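Local coordinates for putative membrane protein COG4129 (Clostridium difficile, PDB 3KMI) that is of unknown function but may form part of a membrane exporter of aromatic acids, with this helical piece as its C-terminal domain, at residues V24-D27 / I28-I32; N49-I52 / D53-S57; I107-A110 / F111-I115. One frame throughout, in Å; residues are numbered along the deposited sequence.

Interaction 1 of 3, residues V24-D27 / I28-I32; sequences VLID and IADII
V24 CG1 reaches I28 CD1 at 4.2 Å on the buried side of helix 7-33, the two branches meeting at a slant. One residue pair further round, D30 OD2 runs beside I26 CG2 at 4.0 Å, the two side chains pointing the same way. Both D27 and D30 set CG anti to their own carbonyl carbon, near -70° in chi1. In D30 this lays the carboxylate back over the preceding turn. The two carboxylates do not touch: D27 OD1 and D30 OD2 stand 4.7 Å apart. A water donates to D27 OD1 at 3.1 Å. It also lies near D30 OD2, but at a separation too short to trust, so this half of the bridge is doubtful.

Beneath these side chains runs the i to i+4 ladder of an alpha helix. I28 N donates to V24 O at 3.0 Å and A29 N to L25 O at 3.1 Å. D30 N and I31 N continue it to I26 O and D27 O.

Further out, L88 of helix 68-95 and Y41 of helix 41-61 pack on V24 and I28. D30 OD1 accepts a hydrogen bond from H113. D44 brings another carboxylate close to D27 OD2. Such a gathering of acids may raise the proton affinity of D27, while the bond to H113 may ease the charge on D30.

Interaction 2 of 3, residues N49-I52 / D53-S57; sequences NSLI and DSSIS
S55 OG donates to L51 O at 2.6 Å, back across one turn of helix 41-61. The same carbonyl takes the backbone N-H of S55, with S55 N 2.9 Å from L51 O. L51 O is thus gripped by two donors from one residue. The hydroxyl approaches with a C=O...OG angle of 156°, tilted 22° from the carbonyl plane. The N-H comes from above that plane. S55 holds OG anti to its carbonyl carbon (chi1 -61°), which points the hydroxyl at the carbonyl of L51.

The ladder continues with D53 N to N49 O, S54 N to S50 O and I56 N to I52 O. S54 OG lies 3.1 Å from S50 O.

Apolar packing lies alongside. L51 bends its end forward, and its CD1 rests 3.6 Å from S55 OG and 3.8 Å from S54 OG. I52 and I56 lie side by side and point the same way, with I52 CG2 3.9 Å from I56 CD1. I52 also packs on L17 of helix 7-33 and on M78 and I81 of helix 68-95. S55 is buried against V13 and F74 of the same two helices, so its bond to L51 O satisfies a polar group inside the bundle. Serine bonding to the carbonyl four residues back is a familiar way to place a hydroxyl within an amphipathic helix of an all-helical bundle.

Interaction 3 of 3, residues I107-A110 / F111-I115; sequences ILSA and FIHKI
L108 and I112 lie one turn apart on the buried side of an amphipathic alpha helix, 103-117, in an all-helical domain. L108 CG meets I112 CD1 at 3.8 Å. L164 of helix 148-176 packs on both. F111 is buried too, and its ring lies against L128 and L132 of helix 124-140. I115 CD1 sits 3.7 Å above one face of that ring, offset toward the rim.

The backbone ladder runs straight through. I112 N donates to L108 O at 2.9 Å, and H113 N donates to S109 O. F111 N and K114 N bond in the same way to I107 O and A110 O. K114 stretches out in full and forms a salt bridge with E131.

S109 and H113 carry the polar link to helix 7-33, beside apolar I112. S109 OG is hydrogen-bonded to A29 O, while D30 is the partner that anchors H113 NE2. S109 places OG anti to its backbone N (chi1 174°), 3.9 Å from H113 ND1. A water joins them: it donates to S109 OG at 2.7 Å and lies in the imidazole plane, 3.2 Å from H113 ND1.

How the interactions relate
All three are i to i+3 and i+4 contacts within single helices of one domain. Interaction 1 is buried and lies about 9 Å, centre to centre, from interaction 3. The two touch: two hydrogen bonds join helices 7-33 and 103-117, with L25 packed beside them on I112 and I115. Interactions 2 and 3 are both partly buried. Interaction 2 lies on the next helix, 41-61, and its centre is about 28 Å from that of interaction 3, across the chain's centre. A water bridge between side chains is clear in interaction 3 and doubtful in interaction 1, whereas a hydroxyl bonds directly to a backbone carbonyl in interaction 2.

Interaction 1 of 3, residues V24-D27 / I28-I32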
loop_
_atom_site.group_PDB
_atom_site.type_symbol
_atom_site.label_atom_id
_atom_site.label_comp_id
_atom_site.label_asym_id
_atom_site.label_seq_id
_atom_site.Cartn_x
_atom_site.Cartn_y
_atom_site.Cartn_z
ATOM N N VAL A 24 -8.423 -11.817 -9.413
ATOM C CA VAL A 24 -8.083 -10.454 -9.805
ATOM C C VAL A 24 -6.553 -10.370 -9.918
ATOM O O VAL A 24 -6.042 -9.717 -10.801
ATOM C CB VAL A 24 -8.621 -9.391 -8.792
ATOM C CG1 VAL A 24 -8.100 -7.980 -9.167
ATOM C CG2 VAL A 24 -10.165 -9.395 -8.756
ATOM N N LEU A 25 -5.830 -10.977 -8.982
ATOM C CA LEU A 25 -4.366 -10.960 -9.050
ATOM C C LEU A 25 -3.843 -11.546 -10.374
ATOM O O LEU A 25 -2.944 -10.987 -11.029
ATOM C CB LEU A 25 -3.776 -11.690 -7.818
ATOM C CG LEU A 25 -2.258 -11.611 -7.708
ATOM C CD1 LEU A 25 -1.795 -10.205 -7.240
ATOM C CD2 LEU A 25 -1.679 -12.678 -6.723
ATOM N N ILE A 26 -4.400 -12.682 -10.767
ATOM C CA ILE A 26 -3.998 -13.324 -12.019
ATOM C C ILE A 26 -4.372 -12.434 -13.233
ATOM O O ILE A 26 -3.627 -12.375 -14.220
ATOM C CB ILE A 26 -4.653 -14.733 -12.117
ATOM C CG1 ILE A 26 -4.021 -15.663 -11.068
ATOM C CG2 ILE A 26 -4.558 -15.298 -13.517
ATOM C CD1 ILE A 26 -4.936 -16.827 -10.607
ATOM N N ASP A 27 -5.525 -11.757 -13.157
ATOM C CA ASP A 27 -5.891 -10.796 -14.228
ATOM C C ASP A 27 -4.796 -9.774 -14.363
ATOM O O ASP A 27 -4.452 -9.418 -15.480
ATOM C CB ASP A 27 -7.169 -10.007 -13.915
ATOM C CG ASP A 27 -8.403 -10.848 -13.942
ATOM O OD1 ASP A 27 -8.373 -11.916 -14.570
ATOM O OD2 ASP A 27 -9.421 -10.419 -13.339
ATOM N N ILE A 28 -4.284 -9.281 -13.226
ATOM C CA ILE A 28 -3.163 -8.320 -13.236
ATOM C C ILE A 28 -1.898 -8.881 -13.946
ATOM O O ILE A 28 -1.333 -8.249 -14.873
ATOM C CB ILE A 28 -2.865 -7.765 -11.819
ATOM C CG1 ILE A 28 -4.007 -6.818 -11.399
ATOM C CG2 ILE A 28 -1.526 -7.022 -11.792
ATOM C CD1 ILE A 28 -4.168 -6.704 -9.857
ATOM N N ALA A 29 -1.484 -10.071 -13.559
ATOM C CA ALA A 29 -0.334 -10.731 -14.224
ATOM C C ALA A 29 -0.547 -10.790 -15.762
ATOM O O ALA A 29 0.404 -10.610 -16.522
ATOM C CB ALA A 29 -0.117 -12.130 -13.677
ATOM N N ASP A 30 -1.774 -11.077 -16.205
ATOM C CA ASP A 30 -2.083 -11.185 -17.652
ATOM C C ASP A 30 -2.010 -9.839 -18.358
ATOM O O ASP A 30 -1.708 -9.756 -19.559
ATOM C CB ASP A 30 -3.499 -11.744 -17.864
ATOM C CG ASP A 30 -3.634 -13.205 -17.446
ATOM O OD1 ASP A 30 -2.614 -13.916 -17.434
ATOM O OD2 ASP A 30 -4.769 -13.643 -17.122
ATOM N N ILE A 31 -2.351 -8.776 -17.635
ATOM C CA ILE A 31 -2.313 -7.430 -18.204
ATOM C C ILE A 31 -0.863 -7.001 -18.498
ATOM O O ILE A 31 -0.580 -6.389 -19.549
ATOM C CB ILE A 31 -3.047 -6.408 -17.322
ATOM C CG1 ILE A 31 -4.572 -6.614 -17.473
ATOM C CG2 ILE A 31 -2.635 -4.981 -17.753
ATOM C CD1 ILE A 31 -5.426 -6.082 -16.344
ATOM N N ILE A 32 0.066 -7.371 -17.610
ATOM C CA ILE A 32 1.492 -7.071 -17.850
ATOM C C ILE A 32 1.942 -7.571 -19.226
ATOM O O ILE A 32 2.638 -6.850 -19.959
ATOM C CB ILE A 32 2.409 -7.627 -16.721
ATOM C CG1 ILE A 32 2.026 -6.989 -15.400
ATOM C CG2 ILE A 32 3.918 -7.456 -17.047
ATOM C CD1 ILE A 32 2.550 -7.714 -14.154
HETATM O O HOH W 1 -6.959 -12.591 -17.221
#

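Interaction 2 of 3, residues N49-I52 / D53-S57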
loop_
_atom_site.group_PDB
_atom_site.type_symbol
_atom_site.label_atom_id
_atom_site.label_comp_id
_atom_site.label_asym_id
_atom_site.label_seq_id
_atom_site.Cartn_x
_atom_site.Cartn_y
_atom_site.Cartn_z
ATOM N N ASN A 49 -15.599 -6.945 -4.943
ATOM C CA ASN A 49 -16.151 -5.867 -4.129
ATOM C C ASN A 49 -17.574 -6.214 -3.667
ATOM O O ASN A 49 -17.933 -5.933 -2.513
ATOM C CB ASN A 49 -16.168 -4.525 -4.894
ATOM C CG ASN A 49 -14.804 -3.831 -4.893
ATOM O OD1 ASN A 49 -13.959 -4.090 -4.027
ATOM N ND2 ASN A 49 -14.605 -2.926 -5.837
ATOM N N SER A 50 -18.385 -6.799 -4.564
ATOM C CA SER A 50 -19.789 -7.112 -4.200
ATOM C C SER A 50 -19.839 -8.209 -3.103
ATOM O O SER A 50 -20.691 -8.164 -2.196
ATOM C CB SER A 50 -20.611 -7.515 -5.418
ATOM O OG SER A 50 -20.625 -6.479 -6.367
ATOM N N LEU A 51 -18.939 -9.182 -3.185
ATOM C CA LEU A 51 -18.811 -10.214 -2.120
ATOM C C LEU A 51 -18.269 -9.705 -0.792
ATOM O O LEU A 51 -18.650 -10.204 0.314
ATOM C CB LEU A 51 -17.925 -11.395 -2.584
ATOM C CG LEU A 51 -17.988 -12.623 -1.637
ATOM C CD1 LEU A 51 -19.382 -13.104 -1.355
ATOM C CD2 LEU A 51 -17.152 -13.813 -2.148
ATOM N N ILE A 52 -17.346 -8.751 -0.863
ATOM C CA ILE A 52 -16.851 -8.123 0.353
ATOM C C ILE A 52 -18.015 -7.401 1.012
ATOM O O ILE A 52 -18.213 -7.506 2.238
ATOM C CB ILE A 52 -15.715 -7.080 0.040
ATOM C CG1 ILE A 52 -14.398 -7.820 -0.238
ATOM C CG2 ILE A 52 -15.608 -6.054 1.209
ATOM C CD1 ILE A 52 -13.274 -6.953 -0.966
ATOM N N ASP A 53 -18.831 -6.713 0.198
ATOM C CA ASP A 53 -19.958 -5.949 0.769
ATOM C C ASP A 53 -21.044 -6.849 1.337
ATOM O O ASP A 53 -21.568 -6.575 2.405
ATOM C CB ASP A 53 -20.613 -5.012 -0.256
ATOM C CG ASP A 53 -19.706 -3.845 -0.657
ATOM O OD1 ASP A 53 -18.766 -3.480 0.091
ATOM O OD2 ASP A 53 -19.931 -3.308 -1.751
ATOM N N SER A 54 -21.428 -7.883 0.592
ATOM C CA SER A 54 -22.457 -8.773 1.097
ATOM C C SER A 54 -21.977 -9.528 2.347
ATOM O O SER A 54 -22.761 -9.765 3.286
ATOM C CB SER A 54 -23.012 -9.697 0.013
ATOM O OG SER A 54 -22.010 -10.456 -0.624
ATOM N N SER A 55 -20.701 -9.889 2.383
ATOM C CA SER A 55 -20.197 -10.637 3.510
ATOM C C SER A 55 -20.224 -9.785 4.748
ATOM O O SER A 55 -20.633 -10.249 5.814
ATOM C CB SER A 55 -18.801 -11.178 3.214
ATOM O OG SER A 55 -18.902 -12.050 2.096
ATOM N N ILE A 56 -19.828 -8.524 4.621
ATOM C CA ILE A 56 -19.824 -7.613 5.769
ATOM C C ILE A 56 -21.236 -7.268 6.201
ATOM O O ILE A 56 -21.537 -7.282 7.405
ATOM C CB ILE A 56 -19.042 -6.327 5.449
ATOM C CG1 ILE A 56 -17.558 -6.625 5.446
ATOM C CG2 ILE A 56 -19.244 -5.274 6.533
ATOM C CD1 ILE A 56 -16.707 -5.450 4.885
ATOM N N SER A 57 -22.115 -7.014 5.222
ATOM C CA SER A 57 -23.502 -6.666 5.514
ATOM C C SER A 57 -24.189 -7.798 6.249
ATOM O O SER A 57 -24.930 -7.559 7.203
ATOM C CB SER A 57 -24.287 -6.323 4.248
ATOM O OG SER A 57 -25.621 -5.943 4.615
#

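Interaction 3 of 3, residues I107-A110 / F111-I115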
loop_
_atom_site.group_PDB
_atom_site.type_symbol
_atom_site.label_atom_id
_atom_site.label_comp_id
_atom_site.label_asym_id
_atom_site.label_seq_id
_atom_site.Cartn_x
_atom_site.Cartn_y
_atom_site.Cartn_z
ATOM N N ILE A 107 9.085 -11.716 -16.091
ATOM C CA ILE A 107 9.446 -12.470 -14.880
ATOM C C ILE A 107 8.494 -12.099 -13.712
ATOM O O ILE A 107 8.055 -12.974 -12.958
ATOM C CB ILE A 107 10.938 -12.267 -14.525
ATOM C CG1 ILE A 107 11.814 -13.072 -15.497
ATOM C CG2 ILE A 107 11.262 -12.688 -13.051
ATOM C CD1 ILE A 107 13.239 -12.578 -15.558
ATOM N N LEU A 108 8.187 -10.806 -13.591
ATOM C CA LEU A 108 7.223 -10.320 -12.621
ATOM C C LEU A 108 5.856 -10.968 -12.855
ATOM O O LEU A 108 5.186 -11.447 -11.919
ATOM C CB LEU A 108 7.085 -8.786 -12.706
ATOM C CG LEU A 108 5.992 -8.285 -11.757
ATOM C CD1 LEU A 108 6.422 -8.595 -10.314
ATOM C CD2 LEU A 108 5.688 -6.814 -11.963
ATOM N N SER A 109 5.419 -10.952 -14.099
ATOM C CA SER A 109 4.157 -11.566 -14.427
ATOM C C SER A 109 4.116 -13.069 -14.064
ATOM O O SER A 109 3.134 -13.541 -13.478
ATOM C CB SER A 109 3.887 -11.392 -15.908
ATOM O OG SER A 109 2.728 -12.098 -16.269
ATOM N N ALA A 110 5.190 -13.797 -14.372
ATOM C CA ALA A 110 5.284 -15.213 -14.004
ATOM C C ALA A 110 5.179 -15.377 -12.483
ATOM O O ALA A 110 4.485 -16.266 -11.988
ATOM C CB ALA A 110 6.604 -15.821 -14.533
ATOM N N PHE A 111 5.840 -14.498 -11.755
ATOM C CA PHE A 111 5.849 -14.560 -10.273
ATOM C C PHE A 111 4.439 -14.301 -9.685
ATOM O O PHE A 111 4.006 -14.989 -8.750
ATOM C CB PHE A 111 6.892 -13.581 -9.710
ATOM C CG PHE A 111 6.995 -13.582 -8.193
ATOM C CD1 PHE A 111 7.279 -14.756 -7.493
ATOM C CD2 PHE A 111 6.854 -12.394 -7.481
ATOM C CE1 PHE A 111 7.381 -14.746 -6.070
ATOM C CE2 PHE A 111 6.957 -12.368 -6.079
ATOM C CZ PHE A 111 7.205 -13.557 -5.375
ATOM N N ILE A 112 3.718 -13.335 -10.249
ATOM C CA ILE A 112 2.347 -13.065 -9.856
ATOM C C ILE A 112 1.402 -14.248 -10.176
ATOM O O ILE A 112 0.528 -14.573 -9.380
ATOM C CB ILE A 112 1.798 -11.734 -10.493
ATOM C CG1 ILE A 112 2.624 -10.545 -9.975
ATOM C CG2 ILE A 112 0.320 -11.571 -10.139
ATOM C CD1 ILE A 112 2.427 -9.216 -10.728
ATOM N N HIS A 113 1.561 -14.861 -11.342
ATOM C CA HIS A 113 0.839 -16.122 -11.640
ATOM C C HIS A 113 1.133 -17.209 -10.625
ATOM O O HIS A 113 0.230 -17.934 -10.195
ATOM C CB HIS A 113 1.173 -16.671 -13.032
ATOM C CG HIS A 113 0.402 -16.024 -14.143
ATOM N ND1 HIS A 113 1.012 -15.381 -15.197
ATOM C CD2 HIS A 113 -0.931 -15.943 -14.383
ATOM C CE1 HIS A 113 0.093 -14.902 -16.018
ATOM N NE2 HIS A 113 -1.095 -15.222 -15.544
ATOM N N LYS A 114 2.401 -17.346 -10.271
ATOM C CA LYS A 114 2.816 -18.349 -9.317
ATOM C C LYS A 114 2.083 -18.084 -8.015
ATOM O O LYS A 114 1.503 -18.996 -7.400
ATOM C CB LYS A 114 4.337 -18.334 -9.123
ATOM C CG LYS A 114 4.850 -19.330 -8.081
ATOM C CD LYS A 114 6.353 -19.225 -7.970
ATOM C CE LYS A 114 6.977 -20.294 -7.080
ATOM N NZ LYS A 114 8.467 -20.130 -7.137
ATOM N N ILE A 115 2.101 -16.837 -7.591
ATOM C CA ILE A 115 1.398 -16.444 -6.360
ATOM C C ILE A 115 -0.114 -16.769 -6.480
ATOM O O ILE A 115 -0.723 -17.356 -5.572
ATOM C CB ILE A 115 1.604 -14.941 -6.010
ATOM C CG1 ILE A 115 3.090 -14.610 -5.713
ATOM C CG2 ILE A 115 0.668 -14.553 -4.826
ATOM C CD1 ILE A 115 3.395 -13.071 -5.535
HETATM O O HOH W 2 3.138 -14.484 -17.371
#